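Local structure of uracil-DNA glycosylase (Nitratifractor salsuginis, 5X3G) at residues M169-T174 with R184-F189; Y52-D57 with Q78-R83; L32-T37 with I190-E195; L59-S64 with I88-I93. The protein belongs to the uracil-DNA glycosylases, single-chain alpha/beta proteins built round a short parallel beta-sheet flanked by helices. All blocks are in the same frame, centred on the assembly; numbering follows the deposited sequence.

Contact 1 of 4, residues M169-T174 with R184-F189; sequences MALLFT and RAWRAF
Ala170 and Trp186 mark the closest backbone approach, 5.4 Å between their CA atoms, where the irregular chain leaving strand 164-168 runs beside helix 179-196. No hydrogen bond joins the two segments; the indole of Trp186 does most of the joining. Its CG stands anti to the carbonyl carbon (chi1 -75°), which turns the flat ring toward the loop, and the loop backbone lies across one face. Ala170 CA sits 4.0 Å from the centroid of the five-membered ring, while Leu171 CB is as close to the centroid of the six-membered ring at 4.0 Å; both are CH-pi contacts. Small alanine suits this place because its main chain can settle on the indole, with Ala170 CB 3.5 Å from Trp186 CD1. Leu171 crosses the indole at about a right angle and brings CD1 to 3.6 Å from Trp186 CZ3. Leu171 CD1 also lies 4.0 Å from Phe189 CZ, so one leucine branch serves two rings. The rings touch each other too: Trp186 CZ3 stands 3.8 Å above the plane of the Phe189 ring, over its centre. The buried indole nitrogen NE1 is satisfied by the hydroxyl of Tyr42, from helix 40-48. This is the hydrophobic seam of a beta-alpha-beta crossover, in which helix 179-196 folds back on the loop that follows strand 164-168 before the chain enters parallel strand 203-207.

Contact 2 of 4, residues Y52-D57 with Q78-R83; sequences YIPPRD and QDPYPR
Pro54 and Pro80 lie where the two irregular segments come nearest, their CA atoms 7.0 Å apart, a spacing that leaves the meeting to side chains and carbonyl groups, with no hydrogen bond between the segments. The peptide bond before Pro54 is cis, which puts a sharp bend between Ile53 and Pro54. The two pyrrolidine rings cross at about a right angle, Pro54 CD resting 3.6 Å from Pro80 CG. That same Pro80 CG also lies 3.7 Å from Ile53 O, so the ring of Pro80 lies against the edge of the cis peptide where Ile53 O and Pro54 CD lie side by side. Rigid, compact prolines suit such a place: they make apolar contact while fixing the course of chains that have no helix or strand to guide them. Residues 78-81 carry the Gln-Asp-Pro-Tyr core of the motif known from uracil-DNA glycosylases, followed here by Pro82, directly after strand 73-77. Against the later part of that loop comes Ile53. Its CG1 branch is held between the backbone N and the carbonyl carbon (chi1 59°) and then runs out extended (chi2 172°), so that the terminal methyl, not the shorter CG2 branch, makes the reach. Ile53 CD1 arrives 3.2 Å from Tyr81 O and 3.5 Å from Arg83 O, and it also touches Pro82. The polar ends of the loop turn to other partners: Tyr81 OH bonds Phe92 O, Arg83 NE bonds Ser86 OG, and Arg83 NH2 forms a salt bridge with Asp94. Asp79 OD2 is hydrogen-bonded to Ser179 OG, at the start of helix 179-196.

Contact 3 of 4, residues L32-T37 with I190-E195; sequences LPALMT and IEKLLE
Lys192 lies against Ala34 in a close helix-helix packing, the end of helix 28-35 resting on helix 179-196 with the CA atoms of this pair only 4.9 Å apart. Alanine suits that spot, since its single methyl lets the lysine chain lie directly on the neighbouring backbone. Lys192 CB is 4.0 Å from Ala34 CB, and Lys192 CG reaches Ala34 N at 3.6 Å. With CG anti to the backbone N (chi1 -170°) and a bend at the next bond (chi2 62°), the aliphatic chain follows helix 28-35 back to Pro33, where Lys192 CE meets Pro33 CB at 3.8 Å. Lys192 CB also touches Thr37 CG2 at 4.2 Å. Thr37 turns its methyl to the lysine while its OG1 donates to Ala34 O, nearly in line with the carbonyl bond (160°), and Thr37 N donates to the same oxygen. Two donors from Thr37 thus grip one carbonyl. Next comes Leu193, whose CD1 lies 4.2 Å from Ala34 CB; this buried leucine also packs on Ile30 and Leu31 of helix 28-35 and on Phe63. One turn beyond Lys192, Glu195 takes no part in the packing itself but receives the charged end of the lysine, Lys192 NZ standing 3.0 Å from Glu195 OE2 in a salt bridge whose hydrogen bond is weak.

Contact 4 of 4, residues L59-S64 with I88-I93; sequences LLAAFS and IGYAFI
Tyr90 directs its ring at Ala61 by setting CG beside its backbone N, anti to the carbonyl carbon (chi1 -62°), while Gly89 just before it takes a positive phi of 89°. Glycine suits that backbone shape, and the lack of a side chain admits the methyl of Ala61, the CA atoms of Ala61 and Gly89 lying 4.9 Å apart. The methyl then sits over one face of the phenol, offset toward the rim, with Ala61 CB 4.2 Å from the ring centroid in a CH-pi contact. Ala62 CA lies 3.7 Å from Tyr90 CE1 as plain packing. Both alanines belong to the short 3-10 segment 61-63, which packs here on the loop between strands 73-77 and 101-102. Ser64 closes its turn: Ser64 OG donates to Ala61 O over 2.6 Å, tilted 19° from the carbonyl plane, and Ser64 N donates to the same oxygen. A water donates to Leu59 O at 3.1 Å and to Gly89 O at 2.7 Å. Two carbonyl oxygens, which cannot bond each other, are thereby tied across the contact, the water supplying both hydrogens.

The loop 169-174 ties contact 1 directly to contact 2: Phe173 N lies 2.6 Å from Ile53 O and Ala170 N lies 3.0 Å from Gln78 O, both probable hydrogen bonds, so the family's signature loop in contact 2 is backed by the chain that rests on Trp186. Contacts 1 and 3 use successive parts of helix 179-196, with centres 11 Å apart. Contacts 2 and 4 are closer, about 9 Å between centres, and their segments alternate along the chain. Contact 3 is the most remote from the signature loop, its centre 19 Å from that of contact 2, yet it meets contact 4 where Leu193 CD2 comes 3.7 Å from Phe63 CZ.

Contact 1 of 4, residues M169-T174 with R184-F189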
loop_
_atom_site.group_PDB
_atom_site.type_symbol
_atom_site.label_atom_id
_atom_site.label_comp_id
_atom_site.label_asym_id
_atom_site.label_seq_id
_atom_site.Cartn_x
_atom_site.Cartn_y
_atom_site.Cartn_z
HETATM N N MSE A 169 -1.045 -8.059 -1.928
HETATM C CA MSE A 169 -1.504 -9.447 -1.803
HETATM C C MSE A 169 -0.329 -10.421 -1.788
HETATM O O MSE A 169 -0.341 -11.410 -1.054
HETATM C CB MSE A 169 -2.471 -9.805 -2.932
HETATM C CG MSE A 169 -3.794 -9.069 -2.861
HETATM SE SE MSE A 169 -4.823 -9.593 -1.293
HETATM C CE MSE A 169 -6.375 -10.346 -2.203
ATOM N N ALA A 170 0.676 -10.140 -2.613
ATOM C CA ALA A 170 1.977 -10.786 -2.538
ATOM C C ALA A 170 3.029 -9.715 -2.285
ATOM O O ALA A 170 2.953 -8.619 -2.846
ATOM C CB ALA A 170 2.302 -11.561 -3.820
ATOM N N LEU A 171 4.009 -10.028 -1.441
ATOM C CA LEU A 171 4.997 -9.043 -1.019
ATOM C C LEU A 171 6.228 -8.990 -1.915
ATOM O O LEU A 171 7.111 -8.160 -1.672
ATOM C CB LEU A 171 5.434 -9.316 0.425
ATOM C CG LEU A 171 4.339 -9.314 1.492
ATOM C CD1 LEU A 171 4.959 -9.376 2.882
ATOM C CD2 LEU A 171 3.430 -8.099 1.354
ATOM N N LEU A 172 6.320 -9.839 -2.938
ATOM C CA LEU A 172 7.483 -9.818 -3.812
ATOM C C LEU A 172 7.053 -10.052 -5.252
ATOM O O LEU A 172 5.984 -10.600 -5.526
ATOM C CB LEU A 172 8.538 -10.850 -3.372
ATOM C CG LEU A 172 8.215 -12.349 -3.342
ATOM C CD1 LEU A 172 8.239 -12.982 -4.731
ATOM C CD2 LEU A 172 9.180 -13.064 -2.406
ATOM N N PHE A 173 7.925 -9.636 -6.170
ATOM C CA PHE A 173 7.698 -9.716 -7.606
ATOM C C PHE A 173 8.948 -10.282 -8.261
ATOM O O PHE A 173 10.061 -9.860 -7.934
ATOM C CB PHE A 173 7.373 -8.327 -8.178
ATOM C CG PHE A 173 7.315 -8.270 -9.685
ATOM C CD1 PHE A 173 6.107 -8.405 -10.345
ATOM C CD2 PHE A 173 8.459 -8.044 -10.437
ATOM C CE1 PHE A 173 6.039 -8.340 -11.721
ATOM C CE2 PHE A 173 8.401 -7.982 -11.816
ATOM C CZ PHE A 173 7.187 -8.127 -12.458
ATOM N N THR A 174 8.769 -11.226 -9.184
ATOM C CA THR A 174 9.873 -11.764 -9.970
ATOM C C THR A 174 9.735 -11.415 -11.445
ATOM O O THR A 174 10.647 -10.830 -12.038
ATOM C CB THR A 174 9.974 -13.286 -9.786
ATOM O OG1 THR A 174 8.725 -13.901 -10.127
ATOM C CG2 THR A 174 10.324 -13.628 -8.349
ATOM N N ARG A 184 -0.946 -16.541 -5.250
ATOM C CA ARG A 184 -1.472 -17.787 -4.702
ATOM C C ARG A 184 -0.607 -18.289 -3.552
ATOM O O ARG A 184 -1.127 -18.784 -2.544
ATOM C CB ARG A 184 -1.574 -18.831 -5.814
ATOM C CG ARG A 184 -2.179 -20.162 -5.413
ATOM C CD ARG A 184 -3.276 -20.528 -6.402
ATOM N NE ARG A 184 -3.655 -21.936 -6.349
ATOM C CZ ARG A 184 -4.862 -22.394 -6.664
ATOM N NH1 ARG A 184 -5.818 -21.553 -7.040
ATOM N NH2 ARG A 184 -5.115 -23.691 -6.598
ATOM N N ALA A 185 0.716 -18.141 -3.669
ATOM C CA ALA A 185 1.609 -18.588 -2.606
ATOM C C ALA A 185 1.483 -17.728 -1.351
ATOM O O ALA A 185 1.776 -18.200 -0.248
ATOM C CB ALA A 185 3.055 -18.590 -3.100
ATOM N N TRP A 186 1.057 -16.474 -1.493
ATOM C CA TRP A 186 0.927 -15.561 -0.362
ATOM C C TRP A 186 -0.484 -15.505 0.204
ATOM O O TRP A 186 -0.700 -14.844 1.230
ATOM C CB TRP A 186 1.368 -14.153 -0.768
ATOM C CG TRP A 186 2.851 -14.002 -0.882
ATOM C CD1 TRP A 186 3.617 -14.232 -1.985
ATOM C CD2 TRP A 186 3.750 -13.592 0.153
ATOM N NE1 TRP A 186 4.940 -13.991 -1.702
ATOM C CE2 TRP A 186 5.047 -13.596 -0.394
ATOM C CE3 TRP A 186 3.583 -13.222 1.491
ATOM C CZ2 TRP A 186 6.171 -13.242 0.347
ATOM C CZ3 TRP A 186 4.699 -12.875 2.227
ATOM C CH2 TRP A 186 5.977 -12.885 1.653
ATOM N N ARG A 187 -1.445 -16.175 -0.435
ATOM C CA ARG A 187 -2.831 -16.088 0.014
ATOM C C ARG A 187 -2.991 -16.577 1.452
ATOM O O ARG A 187 -3.728 -15.977 2.242
ATOM C CB ARG A 187 -3.733 -16.876 -0.935
ATOM C CG ARG A 187 -5.188 -16.900 -0.520
ATOM C CD ARG A 187 -6.014 -17.607 -1.569
ATOM N NE ARG A 187 -5.779 -17.021 -2.886
ATOM C CZ ARG A 187 -5.784 -17.711 -4.021
ATOM N NH1 ARG A 187 -6.020 -19.016 -4.002
ATOM N NH2 ARG A 187 -5.552 -17.099 -5.174
ATOM N N ALA A 188 -2.307 -17.667 1.815
ATOM C CA ALA A 188 -2.369 -18.148 3.193
ATOM C C ALA A 188 -1.776 -17.139 4.169
ATOM O O ALA A 188 -2.274 -16.995 5.296
ATOM C CB ALA A 188 -1.651 -19.492 3.317
ATOM N N PHE A 189 -0.715 -16.442 3.755
ATOM C CA PHE A 189 -0.158 -15.366 4.566
ATOM C C PHE A 189 -1.195 -14.275 4.805
ATOM O O PHE A 189 -1.374 -13.808 5.937
ATOM C CB PHE A 189 1.088 -14.794 3.882
ATOM C CG PHE A 189 1.550 -13.477 4.448
ATOM C CD1 PHE A 189 2.438 -13.441 5.510
ATOM C CD2 PHE A 189 1.117 -12.277 3.902
ATOM C CE1 PHE A 189 2.868 -12.236 6.031
ATOM C CE2 PHE A 189 1.546 -11.071 4.421
ATOM C CZ PHE A 189 2.423 -11.046 5.485
#

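Contact 2 of 4, residues Y52-D57 with Q78-R83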
loop_
_atom_site.group_PDB
_atom_site.type_symbol
_atom_site.label_atom_id
_atom_site.label_comp_id
_atom_site.label_asym_id
_atom_site.label_seq_id
_atom_site.Cartn_x
_atom_site.Cartn_y
_atom_site.Cartn_z
ATOM N N TYR A 52 14.175 -11.150 -6.997
ATOM C CA TYR A 52 12.839 -10.631 -6.749
ATOM C C TYR A 52 12.938 -9.196 -6.256
ATOM O O TYR A 52 13.979 -8.755 -5.767
ATOM C CB TYR A 52 12.067 -11.494 -5.740
ATOM C CG TYR A 52 12.626 -11.487 -4.330
ATOM C CD1 TYR A 52 12.336 -10.451 -3.449
ATOM C CD2 TYR A 52 13.422 -12.529 -3.872
ATOM C CE1 TYR A 52 12.838 -10.443 -2.163
ATOM C CE2 TYR A 52 13.926 -12.532 -2.581
ATOM C CZ TYR A 52 13.629 -11.484 -1.732
ATOM O OH TYR A 52 14.124 -11.474 -0.449
ATOM N N ILE A 53 11.828 -8.479 -6.382
ATOM C CA ILE A 53 11.708 -7.123 -5.863
ATOM C C ILE A 53 10.438 -7.035 -5.022
ATOM O O ILE A 53 9.473 -7.751 -5.291
ATOM C CB ILE A 53 11.700 -6.080 -6.997
ATOM C CG1 ILE A 53 10.536 -6.335 -7.953
ATOM C CG2 ILE A 53 13.027 -6.084 -7.742
ATOM C CD1 ILE A 53 10.351 -5.249 -8.984
ATOM N N PRO A 54 10.431 -6.176 -3.984
ATOM C CA PRO A 54 11.522 -5.312 -3.522
ATOM C C PRO A 54 12.610 -6.123 -2.830
ATOM O O PRO A 54 12.385 -7.304 -2.578
ATOM C CB PRO A 54 10.822 -4.373 -2.537
ATOM C CG PRO A 54 9.733 -5.200 -1.972
ATOM C CD PRO A 54 9.251 -6.066 -3.108
ATOM N N PRO A 55 13.761 -5.516 -2.535
ATOM C CA PRO A 55 14.811 -6.257 -1.829
ATOM C C PRO A 55 14.315 -6.808 -0.499
ATOM O O PRO A 55 13.308 -6.364 0.057
ATOM C CB PRO A 55 15.920 -5.213 -1.626
ATOM C CG PRO A 55 15.273 -3.887 -1.884
ATOM C CD PRO A 55 14.202 -4.158 -2.891
ATOM N N ARG A 56 15.053 -7.800 0.007
ATOM C CA ARG A 56 14.655 -8.509 1.220
ATOM C C ARG A 56 14.442 -7.556 2.391
ATOM O O ARG A 56 13.527 -7.754 3.200
ATOM C CB ARG A 56 15.708 -9.564 1.564
ATOM C CG ARG A 56 15.523 -10.230 2.910
ATOM C CD ARG A 56 16.231 -11.573 2.969
ATOM N NE ARG A 56 16.393 -12.033 4.344
ATOM C CZ ARG A 56 17.415 -11.703 5.125
ATOM N NH1 ARG A 56 18.374 -10.913 4.662
ATOM N NH2 ARG A 56 17.482 -12.165 6.365
ATOM N N ASP A 57 15.263 -6.509 2.495
ATOM C CA ASP A 57 15.134 -5.567 3.603
ATOM C C ASP A 57 13.940 -4.628 3.459
ATOM O O ASP A 57 13.780 -3.732 4.296
ATOM C CB ASP A 57 16.419 -4.748 3.748
ATOM C CG ASP A 57 16.680 -3.851 2.555
ATOM O OD1 ASP A 57 16.063 -4.075 1.492
ATOM O OD2 ASP A 57 17.501 -2.920 2.681
ATOM N N GLN A 78 -2.111 -5.498 -5.462
ATOM C CA GLN A 78 -1.882 -6.858 -5.941
ATOM C C GLN A 78 -0.509 -7.369 -5.527
ATOM O O GLN A 78 -0.395 -8.270 -4.693
ATOM C CB GLN A 78 -2.033 -6.927 -7.463
ATOM C CG GLN A 78 -3.467 -7.068 -7.929
ATOM C CD GLN A 78 -4.012 -8.462 -7.679
ATOM O OE1 GLN A 78 -4.545 -8.752 -6.607
ATOM N NE2 GLN A 78 -3.870 -9.336 -8.668
ATOM N N ASP A 79 0.534 -6.791 -6.108
ATOM C CA ASP A 79 1.904 -7.220 -5.873
ATOM C C ASP A 79 2.818 -6.056 -6.226
ATOM O O ASP A 79 2.362 -5.063 -6.814
ATOM C CB ASP A 79 2.238 -8.483 -6.693
ATOM C CG ASP A 79 2.264 -8.225 -8.188
ATOM O OD1 ASP A 79 1.536 -7.325 -8.653
ATOM O OD2 ASP A 79 3.005 -8.939 -8.896
ATOM N N PRO A 80 4.102 -6.121 -5.856
ATOM C CA PRO A 80 4.993 -4.977 -6.090
ATOM C C PRO A 80 5.004 -4.526 -7.545
ATOM O O PRO A 80 4.720 -5.300 -8.464
ATOM C CB PRO A 80 6.364 -5.506 -5.661
ATOM C CG PRO A 80 6.054 -6.515 -4.631
ATOM C CD PRO A 80 4.773 -7.167 -5.058
ATOM N N TYR A 81 5.333 -3.253 -7.741
ATOM C CA TYR A 81 5.435 -2.702 -9.081
ATOM C C TYR A 81 6.532 -3.428 -9.862
ATOM O O TYR A 81 7.567 -3.793 -9.299
ATOM C CB TYR A 81 5.732 -1.206 -9.018
ATOM C CG TYR A 81 4.555 -0.345 -8.606
ATOM C CD1 TYR A 81 3.416 -0.268 -9.397
ATOM C CD2 TYR A 81 4.590 0.404 -7.436
ATOM C CE1 TYR A 81 2.342 0.524 -9.032
ATOM C CE2 TYR A 81 3.518 1.200 -7.063
ATOM C CZ TYR A 81 2.399 1.256 -7.863
ATOM O OH TYR A 81 1.331 2.043 -7.498
ATOM N N PRO A 82 6.337 -3.639 -11.172
ATOM C CA PRO A 82 7.286 -4.455 -11.948
ATOM C C PRO A 82 8.650 -3.808 -12.152
ATOM O O PRO A 82 9.426 -4.245 -13.009
ATOM C CB PRO A 82 6.566 -4.641 -13.293
ATOM C CG PRO A 82 5.122 -4.279 -13.031
ATOM C CD PRO A 82 5.172 -3.230 -11.972
ATOM N N ARG A 83 8.962 -2.787 -11.366
ATOM C CA ARG A 83 10.143 -1.969 -11.595
ATOM C C ARG A 83 11.007 -1.958 -10.342
ATOM O O ARG A 83 10.491 -1.734 -9.240
ATOM C CB ARG A 83 9.705 -0.561 -11.995
ATOM C CG ARG A 83 8.988 -0.530 -13.336
ATOM C CD ARG A 83 8.522 0.862 -13.701
ATOM N NE ARG A 83 7.542 1.331 -12.727
ATOM C CZ ARG A 83 6.249 1.023 -12.761
ATOM N NH1 ARG A 83 5.773 0.241 -13.723
ATOM N NH2 ARG A 83 5.431 1.487 -11.827
#

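Contact 3 of 4, residues L32-T37 with I190-E195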
loop_
_atom_site.group_PDB
_atom_site.type_symbol
_atom_site.label_atom_id
_atom_site.label_comp_id
_atom_site.label_asym_id
_atom_site.label_seq_id
_atom_site.Cartn_x
_atom_site.Cartn_y
_atom_site.Cartn_z
ATOM N N LEU A 32 4.596 -13.449 12.437
ATOM C CA LEU A 32 5.303 -14.728 12.387
ATOM C C LEU A 32 4.385 -15.883 12.002
ATOM O O LEU A 32 4.768 -16.672 11.122
ATOM C CB LEU A 32 6.014 -14.984 13.721
ATOM C CG LEU A 32 7.537 -14.843 13.713
ATOM C CD1 LEU A 32 7.945 -13.505 13.117
ATOM C CD2 LEU A 32 8.096 -14.997 15.117
ATOM N N PRO A 33 3.194 -16.053 12.596
ATOM C CA PRO A 33 2.279 -17.087 12.075
ATOM C C PRO A 33 1.983 -16.932 10.594
ATOM O O PRO A 33 2.123 -17.898 9.831
ATOM C CB PRO A 33 1.025 -16.899 12.938
ATOM C CG PRO A 33 1.540 -16.368 14.213
ATOM C CD PRO A 33 2.667 -15.450 13.836
ATOM N N ALA A 34 1.590 -15.728 10.167
ATOM C CA ALA A 34 1.299 -15.483 8.758
ATOM C C ALA A 34 2.448 -15.939 7.867
ATOM O O ALA A 34 2.263 -16.767 6.966
ATOM C CB ALA A 34 1.000 -13.998 8.544
ATOM N N LEU A 35 3.655 -15.430 8.133
ATOM C CA LEU A 35 4.819 -15.810 7.341
ATOM C C LEU A 35 5.077 -17.309 7.389
ATOM O O LEU A 35 5.570 -17.883 6.409
ATOM C CB LEU A 35 6.052 -15.050 7.820
ATOM C CG LEU A 35 6.098 -13.571 7.444
ATOM C CD1 LEU A 35 7.241 -12.862 8.159
ATOM C CD2 LEU A 35 6.225 -13.433 5.931
HETATM N N MSE A 36 4.748 -17.963 8.500
HETATM C CA MSE A 36 5.019 -19.389 8.620
HETATM C C MSE A 36 4.063 -20.233 7.782
HETATM O O MSE A 36 4.195 -21.457 7.734
HETATM C CB MSE A 36 4.964 -19.828 10.084
HETATM C CG MSE A 36 6.198 -19.432 10.884
HETATM SE SE MSE A 36 6.213 -20.147 12.697
HETATM C CE MSE A 36 4.954 -18.931 13.548
ATOM N N THR A 37 3.103 -19.583 7.117
ATOM C CA THR A 37 2.243 -20.302 6.185
ATOM C C THR A 37 2.886 -20.473 4.814
ATOM O O THR A 37 2.410 -21.289 4.017
ATOM C CB THR A 37 0.895 -19.589 6.043
ATOM O OG1 THR A 37 1.084 -18.323 5.403
ATOM C CG2 THR A 37 0.259 -19.369 7.414
ATOM N N ILE A 190 -1.888 -13.851 3.743
ATOM C CA ILE A 190 -2.883 -12.790 3.885
ATOM C C ILE A 190 -4.023 -13.244 4.789
ATOM O O ILE A 190 -4.450 -12.513 5.691
ATOM C CB ILE A 190 -3.408 -12.342 2.508
ATOM C CG1 ILE A 190 -2.274 -11.760 1.660
ATOM C CG2 ILE A 190 -4.505 -11.307 2.679
ATOM C CD1 ILE A 190 -1.614 -10.555 2.285
ATOM N N GLU A 191 -4.534 -14.456 4.557
ATOM C CA GLU A 191 -5.628 -14.977 5.374
ATOM C C GLU A 191 -5.246 -15.031 6.847
ATOM O O GLU A 191 -6.043 -14.655 7.716
ATOM C CB GLU A 191 -6.038 -16.364 4.878
ATOM N N LYS A 192 -4.027 -15.489 7.151
ATOM C CA LYS A 192 -3.599 -15.533 8.546
ATOM C C LYS A 192 -3.437 -14.131 9.124
ATOM O O LYS A 192 -3.786 -13.887 10.288
ATOM C CB LYS A 192 -2.295 -16.319 8.671
ATOM C CG LYS A 192 -1.909 -16.610 10.105
ATOM C CD LYS A 192 -2.966 -17.476 10.763
ATOM C CE LYS A 192 -2.649 -17.719 12.221
ATOM N NZ LYS A 192 -3.623 -18.654 12.848
ATOM N N LEU A 193 -2.914 -13.196 8.328
ATOM C CA LEU A 193 -2.732 -11.830 8.810
ATOM C C LEU A 193 -4.071 -11.169 9.121
ATOM O O LEU A 193 -4.200 -10.462 10.126
ATOM C CB LEU A 193 -1.953 -11.011 7.781
ATOM C CG LEU A 193 -1.330 -9.706 8.275
ATOM C CD1 LEU A 193 -0.075 -9.996 9.076
ATOM C CD2 LEU A 193 -1.023 -8.783 7.111
ATOM N N LEU A 194 -5.079 -11.388 8.273
ATOM C CA LEU A 194 -6.402 -10.828 8.538
ATOM C C LEU A 194 -7.071 -11.524 9.716
ATOM O O LEU A 194 -7.785 -10.884 10.497
ATOM C CB LEU A 194 -7.276 -10.919 7.288
ATOM C CG LEU A 194 -6.810 -10.064 6.111
ATOM C CD1 LEU A 194 -7.823 -10.126 4.979
ATOM C CD2 LEU A 194 -6.588 -8.630 6.564
ATOM N N GLU A 195 -6.864 -12.837 9.852
ATOM C CA GLU A 195 -7.263 -13.527 11.074
ATOM C C GLU A 195 -6.699 -12.825 12.304
ATOM O O GLU A 195 -7.411 -12.598 13.289
ATOM C CB GLU A 195 -6.801 -14.984 11.022
ATOM C CG GLU A 195 -6.788 -15.695 12.367
ATOM C CD GLU A 195 -6.652 -17.199 12.228
ATOM O OE1 GLU A 195 -6.647 -17.695 11.082
ATOM O OE2 GLU A 195 -6.529 -17.884 13.266
#

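Contact 4 of 4, residues L59-S64 with I88-I93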
loop_
_atom_site.group_PDB
_atom_site.type_symbol
_atom_site.label_atom_id
_atom_site.label_comp_id
_atom_site.label_asym_id
_atom_site.label_seq_id
_atom_site.Cartn_x
_atom_site.Cartn_y
_atom_site.Cartn_z
ATOM N N LEU A 59 10.709 -6.107 2.155
ATOM C CA LEU A 59 9.523 -6.933 1.945
ATOM C C LEU A 59 8.392 -6.546 2.891
ATOM O O LEU A 59 7.211 -6.623 2.525
ATOM C CB LEU A 59 9.882 -8.409 2.124
ATOM C CG LEU A 59 10.741 -9.038 1.027
ATOM C CD1 LEU A 59 11.198 -10.435 1.427
ATOM C CD2 LEU A 59 9.979 -9.079 -0.292
ATOM N N LEU A 60 8.735 -6.112 4.105
ATOM C CA LEU A 60 7.767 -5.809 5.152
ATOM C C LEU A 60 7.770 -4.330 5.528
ATOM O O LEU A 60 7.433 -3.975 6.660
ATOM C CB LEU A 60 8.048 -6.661 6.386
ATOM C CG LEU A 60 8.113 -8.172 6.178
ATOM C CD1 LEU A 60 8.779 -8.830 7.370
ATOM C CD2 LEU A 60 6.720 -8.738 5.964
ATOM N N ALA A 61 8.147 -3.461 4.586
ATOM C CA ALA A 61 8.250 -2.035 4.888
ATOM C C ALA A 61 6.920 -1.447 5.346
ATOM O O ALA A 61 6.902 -0.445 6.073
ATOM C CB ALA A 61 8.767 -1.274 3.668
ATOM N N ALA A 62 5.802 -2.052 4.935
ATOM C CA ALA A 62 4.495 -1.579 5.371
ATOM C C ALA A 62 4.279 -1.754 6.871
ATOM O O ALA A 62 3.408 -1.089 7.443
ATOM C CB ALA A 62 3.395 -2.302 4.598
ATOM N N PHE A 63 5.052 -2.624 7.519
ATOM C CA PHE A 63 4.949 -2.869 8.951
ATOM C C PHE A 63 6.029 -2.159 9.757
ATOM O O PHE A 63 6.101 -2.349 10.976
ATOM C CB PHE A 63 5.020 -4.378 9.238
ATOM C CG PHE A 63 3.994 -5.198 8.496
ATOM C CD1 PHE A 63 2.813 -5.581 9.113
ATOM C CD2 PHE A 63 4.220 -5.607 7.190
ATOM C CE1 PHE A 63 1.871 -6.345 8.438
ATOM C CE2 PHE A 63 3.283 -6.367 6.509
ATOM C CZ PHE A 63 2.109 -6.736 7.135
ATOM N N SER A 64 6.868 -1.346 9.113
ATOM C CA SER A 64 8.066 -0.818 9.756
ATOM C C SER A 64 7.808 0.418 10.609
ATOM O O SER A 64 8.738 0.893 11.271
ATOM C CB SER A 64 9.125 -0.495 8.699
ATOM O OG SER A 64 8.664 0.492 7.795
ATOM N N ILE A 88 9.006 -0.733 -3.352
ATOM C CA ILE A 88 9.699 -0.352 -2.126
ATOM C C ILE A 88 8.974 -0.892 -0.899
ATOM O O ILE A 88 9.162 -0.387 0.212
ATOM C CB ILE A 88 9.858 1.178 -2.030
ATOM C CG1 ILE A 88 8.491 1.865 -2.017
ATOM C CG2 ILE A 88 10.722 1.708 -3.168
ATOM C CD1 ILE A 88 8.568 3.342 -1.693
ATOM N N GLY A 89 8.142 -1.913 -1.085
ATOM C CA GLY A 89 7.525 -2.593 0.038
ATOM C C GLY A 89 6.211 -2.021 0.517
ATOM O O GLY A 89 5.742 -2.405 1.596
ATOM N N TYR A 90 5.604 -1.115 -0.247
ATOM C CA TYR A 90 4.309 -0.535 0.078
ATOM C C TYR A 90 3.355 -0.738 -1.084
ATOM O O TYR A 90 3.741 -0.592 -2.248
ATOM C CB TYR A 90 4.407 0.969 0.365
ATOM C CG TYR A 90 5.265 1.343 1.546
ATOM C CD1 TYR A 90 4.757 1.302 2.836
ATOM C CD2 TYR A 90 6.574 1.767 1.369
ATOM C CE1 TYR A 90 5.535 1.657 3.922
ATOM C CE2 TYR A 90 7.363 2.124 2.448
ATOM C CZ TYR A 90 6.837 2.066 3.723
ATOM O OH TYR A 90 7.616 2.425 4.799
ATOM N N ALA A 91 2.108 -1.065 -0.766
ATOM C CA ALA A 91 1.058 -0.962 -1.764
ATOM C C ALA A 91 0.899 0.491 -2.192
ATOM O O ALA A 91 1.103 1.420 -1.403
ATOM C CB ALA A 91 -0.263 -1.501 -1.211
ATOM N N PHE A 92 0.587 0.680 -3.475
ATOM C CA PHE A 92 0.175 1.965 -4.031
ATOM C C PHE A 92 1.316 2.972 -4.161
ATOM O O PHE A 92 1.311 3.783 -5.091
ATOM C CB PHE A 92 -0.958 2.569 -3.195
ATOM C CG PHE A 92 -1.823 3.527 -3.958
ATOM C CD1 PHE A 92 -2.215 3.231 -5.253
ATOM C CD2 PHE A 92 -2.249 4.713 -3.387
ATOM C CE1 PHE A 92 -3.009 4.101 -5.966
ATOM C CE2 PHE A 92 -3.045 5.590 -4.096
ATOM C CZ PHE A 92 -3.427 5.282 -5.389
ATOM N N ILE A 93 2.291 2.940 -3.256
ATOM C CA ILE A 93 3.372 3.923 -3.269
ATOM C C ILE A 93 4.413 3.509 -4.302
ATOM O O ILE A 93 5.076 2.477 -4.155
ATOM C CB ILE A 93 4.011 4.070 -1.883
ATOM C CG1 ILE A 93 2.949 4.398 -0.838
ATOM C CG2 ILE A 93 5.057 5.167 -1.903
ATOM C CD1 ILE A 93 2.206 5.693 -1.098
HETATM O O HOH W 1 4.877 -4.661 2.842
#